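Local coordinates for protein allantoin racemase (Pseudomonas fluorescens, PDB 5LG5) that racemises allantoin, interconverting its two enantiomers, and probably acts in the same way on other 5-monosubstituted hydantoins, at residues 106-115 and 172-183; 135-143 and 163-173. All blocks are in the same frame, centred on the assembly; numbering follows the deposited sequence.

Contact 1: 106-115 and 172-183; sequences LGHAYSVVTT and KAEVICLGCGGM
Ser111 and Cys177 meet halfway along two neighbouring parallel strands, 110-114 and 175-179, of a four-stranded sheet. Cys177 N binds Ser111 O at 2.8 Å, and the ladder continues from Ser111 N to Val175 O and from Val113 N to Cys177 O. Around this ladder the packing is close on both faces of the sheet. On one, Cys177 holds SG anti to its carbonyl carbon (chi1 -63°), which puts Cys177 SG 3.8 Å from Tyr110 CD2, a sulfur-aromatic contact made obliquely to the ring; Ala103 of helix 95-103 packs on both side chains. On the other, the side chains of Val113 and Ile176 meet at an oblique angle, CG2 to CG2, at 4.1 Å, and Ser111 OG, bonded to Ser138, lies 3.2 Å from Ala173 CB. Farther on, the absence of a side chain at Gly179 lets Val112 CG1 come within 3.6 Å of Gly179 CA, and Thr114 OG1 donates to Gly179 O at 2.8 Å, beyond a weak bond from Gly179 N to Val113 O.

The loops that lead into the strands are the more open side, with His108, Ala109 and Lys172 partly exposed. Here a side chain supplements the backbone bonds: Ala109 O accepts from Glu174 N and, weakly, from Val175 N, while His108 N reaches Glu174 OE1 at 2.8 Å, almost straight (174°) but from well above the carboxylate plane (65° out of it). OE2 of the same group binds Thr224 of the second subunit. With an alanine in place of Glu174, His108 N and that Thr224 hydroxyl would probably lose their acceptor, leaving loop 106-109 freer to move. Backbone bonds and apolar packing thus join the strands centrally, while one carboxylate ties a loop to a neighbouring subunit.

Contact 2: 135-143 and 163-173; sequences RCASVRASG and QAELAIREDKA
The guanidinium of Arg140 has Leu166 over one face, with Leu166 CB 3.6 Å above the plane and offset toward its rim, while Gln163 OE1 and the Asp171 carboxylate lie at its edges. Arg140 NE points straight at Asp171 OD2 (2.7 Å), which it meets on the syn side of a carboxylate turned only 26° from the guanidinium; Arg140 NH2 adds a weak bond to the same oxygen. Ser138 OG donates to Asp171 OD2 as well, at 2.5 Å and from the opposite face of the carboxylate plane, so that two strand side chains hold one helix oxygen between them.

At the other edge Arg140 NH1 bonds Gln163 OE1 (2.9 Å) in the carbonyl plane, the amide lying nearly coplanar with the guanidinium. A bend at chi2 (-52°) of Gln163 swings its amide there; Gln163 CG itself lies 3.2 Å from Ala141 O. Gln163 NE2 donates to a water that in turn donates to Ser142 O. Outermost is a long salt bridge from Arg140 NH2 to Glu170 OE1 (3.4 Å). Glu170 is also paired with Arg169.

At the far end of the strand Ala137 CB rests 3.2 Å from Asp171 O and touches Ala173 CB, where the chain leaves the helix. Strand 136-141 and the last turns of helix 153-171 run roughly antiparallel (147°), as expected where a beta-alpha-beta crossover turns back over its sheet. With two acceptors at its edges and Leu166 on a face, the guanidinium is probably held against rotation, and its positive charge probably helps to stabilise the carboxylate of Asp171.

Contact 1 is the more buried of the two and lies in the interior of the sheet, whereas contact 2 is partly exposed and set at its rim, where 136-141 is the outermost strand within the chain. Both bear on strand 110-114, which pairs with 175-179 on one flank and with 136-141 on the other; Lys172 and Ala173 belong to both contacts. The crossover from strand 136-141 through helix 153-171 to strand 175-179 therefore passes over strand 110-114. Their chemistry follows their place: a backbone ladder flanked mostly by apolar side chains, with a single carboxylate at its end, inside; a network of charged and amide groups outside. Ser111 and Ser138 join the two through their hydroxyls.

Contact 1: 106-115 and 172-183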
loop_
_atom_site.group_PDB
_atom_site.type_symbol
_atom_site.label_atom_id
_atom_site.label_comp_id
_atom_site.label_asym_id
_atom_site.label_seq_id
_atom_site.Cartn_x
_atom_site.Cartn_y
_atom_site.Cartn_z
ATOM N N LEU E 106 3.031 20.386 9.806
ATOM C CA LEU E 106 2.063 21.383 10.256
ATOM C C LEU E 106 0.652 20.868 10.460
ATOM O O LEU E 106 -0.172 21.561 11.058
ATOM C CB LEU E 106 2.025 22.560 9.275
ATOM C CG LEU E 106 3.356 23.287 9.066
ATOM C CD1 LEU E 106 3.178 24.423 8.068
ATOM C CD2 LEU E 106 3.883 23.820 10.386
ATOM N N GLY E 107 0.357 19.678 9.942
ATOM C CA GLY E 107 -0.995 19.152 10.014
ATOM C C GLY E 107 -1.078 17.672 9.710
ATOM O O GLY E 107 -0.105 17.062 9.255
ATOM N N HIS E 108 -2.243 17.088 9.961
ATOM C CA HIS E 108 -2.403 15.655 9.781
ATOM C C HIS E 108 -2.430 15.272 8.299
ATOM O O HIS E 108 -2.000 14.187 7.919
ATOM C CB HIS E 108 -3.669 15.168 10.478
ATOM C CG HIS E 108 -3.773 13.681 10.547
ATOM N ND1 HIS E 108 -4.604 12.961 9.717
ATOM C CD2 HIS E 108 -3.133 12.777 11.324
ATOM C CE1 HIS E 108 -4.484 11.674 9.995
ATOM N NE2 HIS E 108 -3.605 11.536 10.967
ATOM N N ALA E 109 -2.915 16.190 7.470
ATOM C CA ALA E 109 -3.013 15.954 6.035
ATOM C C ALA E 109 -2.862 17.274 5.288
ATOM O O ALA E 109 -3.260 18.331 5.803
ATOM C CB ALA E 109 -4.366 15.280 5.694
ATOM N N TYR E 110 -2.266 17.226 4.093
ATOM C CA TYR E 110 -2.116 18.429 3.269
ATOM C C TYR E 110 -2.799 18.224 1.917
ATOM O O TYR E 110 -2.971 17.093 1.465
ATOM C CB TYR E 110 -0.634 18.811 3.078
ATOM C CG TYR E 110 0.120 17.850 2.178
ATOM C CD1 TYR E 110 0.783 16.757 2.707
ATOM C CD2 TYR E 110 0.155 18.029 0.799
ATOM C CE1 TYR E 110 1.454 15.868 1.901
ATOM C CE2 TYR E 110 0.839 17.142 -0.020
ATOM C CZ TYR E 110 1.482 16.068 0.548
ATOM O OH TYR E 110 2.154 15.183 -0.245
ATOM N N SER E 111 -3.194 19.318 1.275
ATOM C CA SER E 111 -3.679 19.246 -0.101
ATOM C C SER E 111 -2.879 20.182 -0.978
ATOM O O SER E 111 -2.367 21.205 -0.524
ATOM C CB SER E 111 -5.184 19.567 -0.217
ATOM O OG SER E 111 -5.989 18.480 0.211
ATOM N N VAL E 112 -2.739 19.807 -2.234
ATOM C CA VAL E 112 -2.054 20.639 -3.186
ATOM C C VAL E 112 -3.074 21.270 -4.111
ATOM O O VAL E 112 -3.951 20.587 -4.625
ATOM C CB VAL E 112 -1.049 19.801 -4.006
ATOM C CG1 VAL E 112 -0.298 20.687 -4.998
ATOM C CG2 VAL E 112 -0.080 19.067 -3.064
ATOM N N VAL E 113 -2.975 22.574 -4.312
ATOM C CA VAL E 113 -3.827 23.225 -5.290
ATOM C C VAL E 113 -2.969 23.602 -6.471
ATOM O O VAL E 113 -2.027 24.378 -6.334
ATOM C CB VAL E 113 -4.524 24.485 -4.749
ATOM C CG1 VAL E 113 -5.295 25.155 -5.874
ATOM C CG2 VAL E 113 -5.444 24.133 -3.578
ATOM N N THR E 114 -3.265 23.032 -7.630
ATOM C CA THR E 114 -2.450 23.331 -8.799
ATOM C C THR E 114 -3.280 24.108 -9.811
ATOM O O THR E 114 -4.361 24.625 -9.483
ATOM C CB THR E 114 -1.814 22.040 -9.427
ATOM O OG1 THR E 114 -0.884 22.389 -10.464
ATOM C CG2 THR E 114 -2.876 21.104 -9.981
ATOM N N THR E 115 -2.753 24.180 -11.031
ATOM C CA THR E 115 -3.328 24.952 -12.120
ATOM C C THR E 115 -4.352 24.155 -12.906
ATOM O O THR E 115 -5.559 24.254 -12.669
ATOM C CB THR E 115 -2.214 25.373 -13.078
ATOM O OG1 THR E 115 -1.355 24.242 -13.317
ATOM C CG2 THR E 115 -1.404 26.506 -12.461
ATOM N N LYS E 172 -10.586 17.121 3.929
ATOM C CA LYS E 172 -9.981 17.193 5.282
ATOM C C LYS E 172 -8.515 17.616 5.282
ATOM O O LYS E 172 -7.726 17.196 6.151
ATOM C CB LYS E 172 -10.157 15.892 6.070
ATOM C CG LYS E 172 -11.610 15.480 6.221
ATOM C CD LYS E 172 -12.425 16.639 6.797
ATOM C CE LYS E 172 -13.908 16.277 6.883
ATOM N NZ LYS E 172 -14.515 16.646 8.189
ATOM N N ALA E 173 -8.145 18.434 4.301
ATOM C CA ALA E 173 -6.827 19.033 4.301
ATOM C C ALA E 173 -6.714 19.934 5.529
ATOM O O ALA E 173 -7.686 20.596 5.931
ATOM C CB ALA E 173 -6.615 19.849 3.039
ATOM N N GLU E 174 -5.525 19.992 6.107
ATOM C CA GLU E 174 -5.305 20.869 7.243
ATOM C C GLU E 174 -4.280 21.912 6.874
ATOM O O GLU E 174 -4.112 22.920 7.561
ATOM C CB GLU E 174 -4.854 20.060 8.449
ATOM C CG GLU E 174 -5.858 18.980 8.796
ATOM C CD GLU E 174 -5.524 18.261 10.065
ATOM O OE1 GLU E 174 -4.471 18.584 10.664
ATOM O OE2 GLU E 174 -6.321 17.380 10.469
ATOM N N VAL E 175 -3.592 21.648 5.771
ATOM C CA VAL E 175 -2.598 22.559 5.236
ATOM C C VAL E 175 -2.741 22.611 3.731
ATOM O O VAL E 175 -3.057 21.598 3.091
ATOM C CB VAL E 175 -1.158 22.112 5.609
ATOM C CG1 VAL E 175 -0.119 23.102 5.066
ATOM C CG2 VAL E 175 -1.010 21.960 7.120
ATOM N N ILE E 176 -2.522 23.789 3.162
ATOM C CA ILE E 176 -2.568 23.927 1.719
ATOM C C ILE E 176 -1.171 24.136 1.182
ATOM O O ILE E 176 -0.413 24.931 1.725
ATOM C CB ILE E 176 -3.437 25.111 1.286
ATOM C CG1 ILE E 176 -4.864 24.940 1.823
ATOM C CG2 ILE E 176 -3.424 25.226 -0.212
ATOM C CD1 ILE E 176 -5.633 23.767 1.210
ATOM N N CYS E 177 -0.815 23.392 0.138
ATOM C CA CYS E 177 0.412 23.652 -0.607
ATOM C C CYS E 177 0.096 24.311 -1.935
ATOM O O CYS E 177 -0.788 23.853 -2.656
ATOM C CB CYS E 177 1.197 22.350 -0.866
ATOM S SG CYS E 177 1.793 21.506 0.614
ATOM N N LEU E 178 0.803 25.390 -2.247
ATOM C CA LEU E 178 0.743 25.970 -3.586
ATOM C C LEU E 178 1.296 24.953 -4.575
ATOM O O LEU E 178 2.358 24.370 -4.340
ATOM C CB LEU E 178 1.561 27.255 -3.640
ATOM C CG LEU E 178 1.058 28.299 -2.640
ATOM C CD1 LEU E 178 1.772 29.632 -2.837
ATOM C CD2 LEU E 178 -0.446 28.466 -2.756
ATOM N N GLY E 179 0.590 24.734 -5.679
ATOM C CA GLY E 179 0.955 23.648 -6.578
ATOM C C GLY E 179 1.397 24.165 -7.925
ATOM O O GLY E 179 1.137 23.545 -8.966
ATOM N N CYS E 180 2.019 25.343 -7.898
ATOM C CA CYS E 180 2.672 25.907 -9.073
ATOM C C CYS E 180 3.762 26.911 -8.673
ATOM O O CYS E 180 3.595 27.675 -7.711
ATOM C CB CYS E 180 1.638 26.556 -10.000
ATOM S SG CYS E 180 2.358 27.262 -11.496
ATOM N N GLY E 181 4.891 26.881 -9.379
ATOM C CA GLY E 181 5.978 27.816 -9.110
ATOM C C GLY E 181 5.537 29.266 -9.269
ATOM O O GLY E 181 5.966 30.151 -8.526
ATOM N N GLY E 182 4.677 29.505 -10.257
ATOM C CA GLY E 182 4.140 30.831 -10.505
ATOM C C GLY E 182 3.131 31.275 -9.461
ATOM O O GLY E 182 2.608 32.393 -9.525
ATOM N N MET E 183 2.843 30.404 -8.498
ATOM C CA MET E 183 1.984 30.789 -7.381
ATOM C C MET E 183 2.805 31.363 -6.225
ATOM O O MET E 183 2.248 31.770 -5.201
ATOM C CB MET E 183 1.160 29.603 -6.892
ATOM C CG MET E 183 -0.002 29.230 -7.806
ATOM S SD MET E 183 -0.873 27.825 -7.096
ATOM C CE MET E 183 -1.980 27.376 -8.443
#

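Contact 2: 135-143 and 163-173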
loop_
_atom_site.group_PDB
_atom_site.type_symbol
_atom_site.label_atom_id
_atom_site.label_comp_id
_atom_site.label_asym_id
_atom_site.label_seq_id
_atom_site.Cartn_x
_atom_site.Cartn_y
_atom_site.Cartn_z
ATOM N N ARG E 135 0.296 11.429 3.285
ATOM C CA ARG E 135 -0.423 12.439 4.052
ATOM C C ARG E 135 -1.071 13.487 3.145
ATOM O O ARG E 135 -1.539 14.538 3.594
ATOM C CB ARG E 135 0.497 13.060 5.096
ATOM C CG ARG E 135 1.209 11.988 5.913
ATOM C CD ARG E 135 1.021 12.158 7.400
ATOM N NE ARG E 135 0.897 13.565 7.781
ATOM C CZ ARG E 135 1.865 14.257 8.376
ATOM N NH1 ARG E 135 3.040 13.680 8.629
ATOM N NH2 ARG E 135 1.670 15.527 8.699
ATOM N N CYS E 136 -1.107 13.190 1.857
ATOM C CA CYS E 136 -1.781 14.090 0.934
ATOM C C CYS E 136 -3.285 13.796 0.889
ATOM O O CYS E 136 -3.707 12.705 0.492
ATOM C CB CYS E 136 -1.162 13.994 -0.466
ATOM S SG CYS E 136 -1.889 15.154 -1.639
ATOM N N ALA E 137 -4.094 14.763 1.311
ATOM C CA ALA E 137 -5.547 14.605 1.265
ATOM C C ALA E 137 -6.090 14.676 -0.173
ATOM O O ALA E 137 -7.077 14.017 -0.506
ATOM C CB ALA E 137 -6.227 15.643 2.148
ATOM N N SER E 138 -5.442 15.481 -1.013
ATOM C CA SER E 138 -5.843 15.631 -2.405
ATOM C C SER E 138 -4.898 16.552 -3.157
ATOM O O SER E 138 -4.176 17.363 -2.566
ATOM C CB SER E 138 -7.275 16.178 -2.507
ATOM O OG SER E 138 -7.399 17.424 -1.843
ATOM N N VAL E 139 -4.902 16.406 -4.475
ATOM C CA VAL E 139 -4.290 17.379 -5.352
ATOM C C VAL E 139 -5.405 17.939 -6.200
ATOM O O VAL E 139 -6.087 17.192 -6.902
ATOM C CB VAL E 139 -3.221 16.731 -6.243
ATOM C CG1 VAL E 139 -2.616 17.774 -7.234
ATOM C CG2 VAL E 139 -2.159 16.095 -5.372
ATOM N N ARG E 140 -5.619 19.245 -6.114
ATOM C CA ARG E 140 -6.746 19.866 -6.797
ATOM C C ARG E 140 -6.303 20.934 -7.773
ATOM O O ARG E 140 -5.359 21.684 -7.508
ATOM C CB ARG E 140 -7.695 20.503 -5.787
ATOM C CG ARG E 140 -8.405 19.522 -4.908
ATOM C CD ARG E 140 -9.445 20.241 -4.088
ATOM N NE ARG E 140 -10.438 19.307 -3.596
ATOM C CZ ARG E 140 -11.661 19.210 -4.092
ATOM N NH1 ARG E 140 -12.038 20.023 -5.070
ATOM N NH2 ARG E 140 -12.503 18.320 -3.590
ATOM N N ALA E 141 -7.024 21.028 -8.880
ATOM C CA ALA E 141 -6.711 22.018 -9.896
ATOM C C ALA E 141 -7.658 23.208 -9.797
ATOM O O ALA E 141 -8.865 23.044 -9.706
ATOM C CB ALA E 141 -6.792 21.390 -11.287
ATOM N N SER E 142 -7.101 24.408 -9.843
ATOM C CA SER E 142 -7.919 25.610 -9.840
ATOM C C SER E 142 -8.657 25.752 -11.172
ATOM O O SER E 142 -9.715 26.370 -11.233
ATOM C CB SER E 142 -7.045 26.831 -9.554
ATOM O OG SER E 142 -6.117 27.025 -10.596
ATOM N N GLY E 143 -8.077 25.212 -12.244
ATOM C CA GLY E 143 -8.687 25.287 -13.562
ATOM C C GLY E 143 -8.163 26.464 -14.368
ATOM O O GLY E 143 -8.668 26.780 -15.450
ATOM N N GLN E 163 -10.675 25.989 -4.471
ATOM C CA GLN E 163 -10.155 24.623 -4.365
ATOM C C GLN E 163 -9.599 24.355 -2.978
ATOM O O GLN E 163 -9.792 23.278 -2.423
ATOM C CB GLN E 163 -9.088 24.349 -5.429
ATOM C CG GLN E 163 -9.643 24.341 -6.840
ATOM C CD GLN E 163 -10.838 23.425 -6.957
ATOM O OE1 GLN E 163 -10.842 22.318 -6.411
ATOM N NE2 GLN E 163 -11.875 23.890 -7.647
ATOM N N ALA E 164 -8.918 25.348 -2.414
ATOM C CA ALA E 164 -8.404 25.220 -1.056
ATOM C C ALA E 164 -9.547 25.007 -0.061
ATOM O O ALA E 164 -9.450 24.174 0.847
ATOM C CB ALA E 164 -7.578 26.435 -0.676
ATOM N N GLU E 165 -10.631 25.757 -0.236
ATOM C CA GLU E 165 -11.790 25.614 0.642
ATOM C C GLU E 165 -12.402 24.223 0.514
ATOM O O GLU E 165 -12.790 23.609 1.510
ATOM C CB GLU E 165 -12.818 26.716 0.359
ATOM C CG GLU E 165 -12.343 28.081 0.825
ATOM C CD GLU E 165 -13.290 29.215 0.452
ATOM O OE1 GLU E 165 -14.076 29.054 -0.515
ATOM O OE2 GLU E 165 -13.216 30.278 1.115
ATOM N N LEU E 166 -12.464 23.718 -0.716
ATOM C CA LEU E 166 -13.005 22.386 -0.951
ATOM C C LEU E 166 -12.095 21.319 -0.353
ATOM O O LEU E 166 -12.559 20.335 0.230
ATOM C CB LEU E 166 -13.201 22.144 -2.450
ATOM C CG LEU E 166 -14.298 22.950 -3.148
ATOM C CD1 LEU E 166 -14.252 22.736 -4.657
ATOM C CD2 LEU E 166 -15.676 22.545 -2.609
ATOM N N ALA E 167 -10.793 21.527 -0.495
ATOM C CA ALA E 167 -9.819 20.599 0.049
ATOM C C ALA E 167 -9.975 20.480 1.566
ATOM O O ALA E 167 -9.988 19.375 2.118
ATOM C CB ALA E 167 -8.414 21.047 -0.318
ATOM N N ILE E 168 -10.132 21.619 2.230
ATOM C CA ILE E 168 -10.313 21.635 3.678
ATOM C C ILE E 168 -11.624 20.960 4.074
ATOM O O ILE E 168 -11.649 20.027 4.897
ATOM C CB ILE E 168 -10.297 23.093 4.203
ATOM C CG1 ILE E 168 -8.936 23.724 3.939
ATOM C CG2 ILE E 168 -10.681 23.163 5.672
ATOM C CD1 ILE E 168 -8.949 25.246 3.939
ATOM N N ARG E 169 -12.708 21.396 3.444
ATOM C CA ARG E 169 -14.042 20.929 3.807
ATOM C C ARG E 169 -14.293 19.474 3.425
ATOM O O ARG E 169 -14.686 18.662 4.264
ATOM C CB ARG E 169 -15.098 21.826 3.152
ATOM C CG ARG E 169 -16.526 21.359 3.336
ATOM C CD ARG E 169 -17.520 22.430 2.908
ATOM N NE ARG E 169 -17.943 22.231 1.526
ATOM C CZ ARG E 169 -18.793 21.293 1.113
ATOM N NH1 ARG E 169 -19.323 20.426 1.976
ATOM N NH2 ARG E 169 -19.096 21.212 -0.177
ATOM N N GLU E 170 -14.042 19.147 2.161
ATOM C CA GLU E 170 -14.342 17.821 1.641
ATOM C C GLU E 170 -13.213 16.807 1.810
ATOM O O GLU E 170 -13.463 15.638 2.096
ATOM C CB GLU E 170 -14.771 17.923 0.179
ATOM C CG GLU E 170 -16.009 18.783 -0.003
ATOM C CD GLU E 170 -16.423 18.895 -1.445
ATOM O OE1 GLU E 170 -15.651 18.426 -2.314
ATOM O OE2 GLU E 170 -17.523 19.435 -1.705
ATOM N N ASP E 171 -11.976 17.234 1.601
ATOM C CA ASP E 171 -10.860 16.300 1.649
ATOM C C ASP E 171 -10.181 16.236 3.020
ATOM O O ASP E 171 -9.277 15.416 3.232
ATOM C CB ASP E 171 -9.827 16.635 0.567
ATOM C CG ASP E 171 -10.441 16.749 -0.812
ATOM O OD1 ASP E 171 -11.459 16.078 -1.046
ATOM O OD2 ASP E 171 -9.909 17.506 -1.657
ATOM N N LYS E 172 -10.586 17.121 3.929
ATOM C CA LYS E 172 -9.981 17.193 5.282
ATOM C C LYS E 172 -8.515 17.616 5.282
ATOM O O LYS E 172 -7.726 17.196 6.151
ATOM C CB LYS E 172 -10.157 15.892 6.070
ATOM C CG LYS E 172 -11.610 15.480 6.221
ATOM C CD LYS E 172 -12.425 16.639 6.797
ATOM C CE LYS E 172 -13.908 16.277 6.883
ATOM N NZ LYS E 172 -14.515 16.646 8.189
ATOM N N ALA E 173 -8.145 18.434 4.301
ATOM C CA ALA E 173 -6.827 19.033 4.301
ATOM C C ALA E 173 -6.714 19.934 5.529
ATOM O O ALA E 173 -7.686 20.596 5.931
ATOM C CB ALA E 173 -6.615 19.849 3.039
HETATM O O HOH W 1 -11.573 26.551 -8.795
#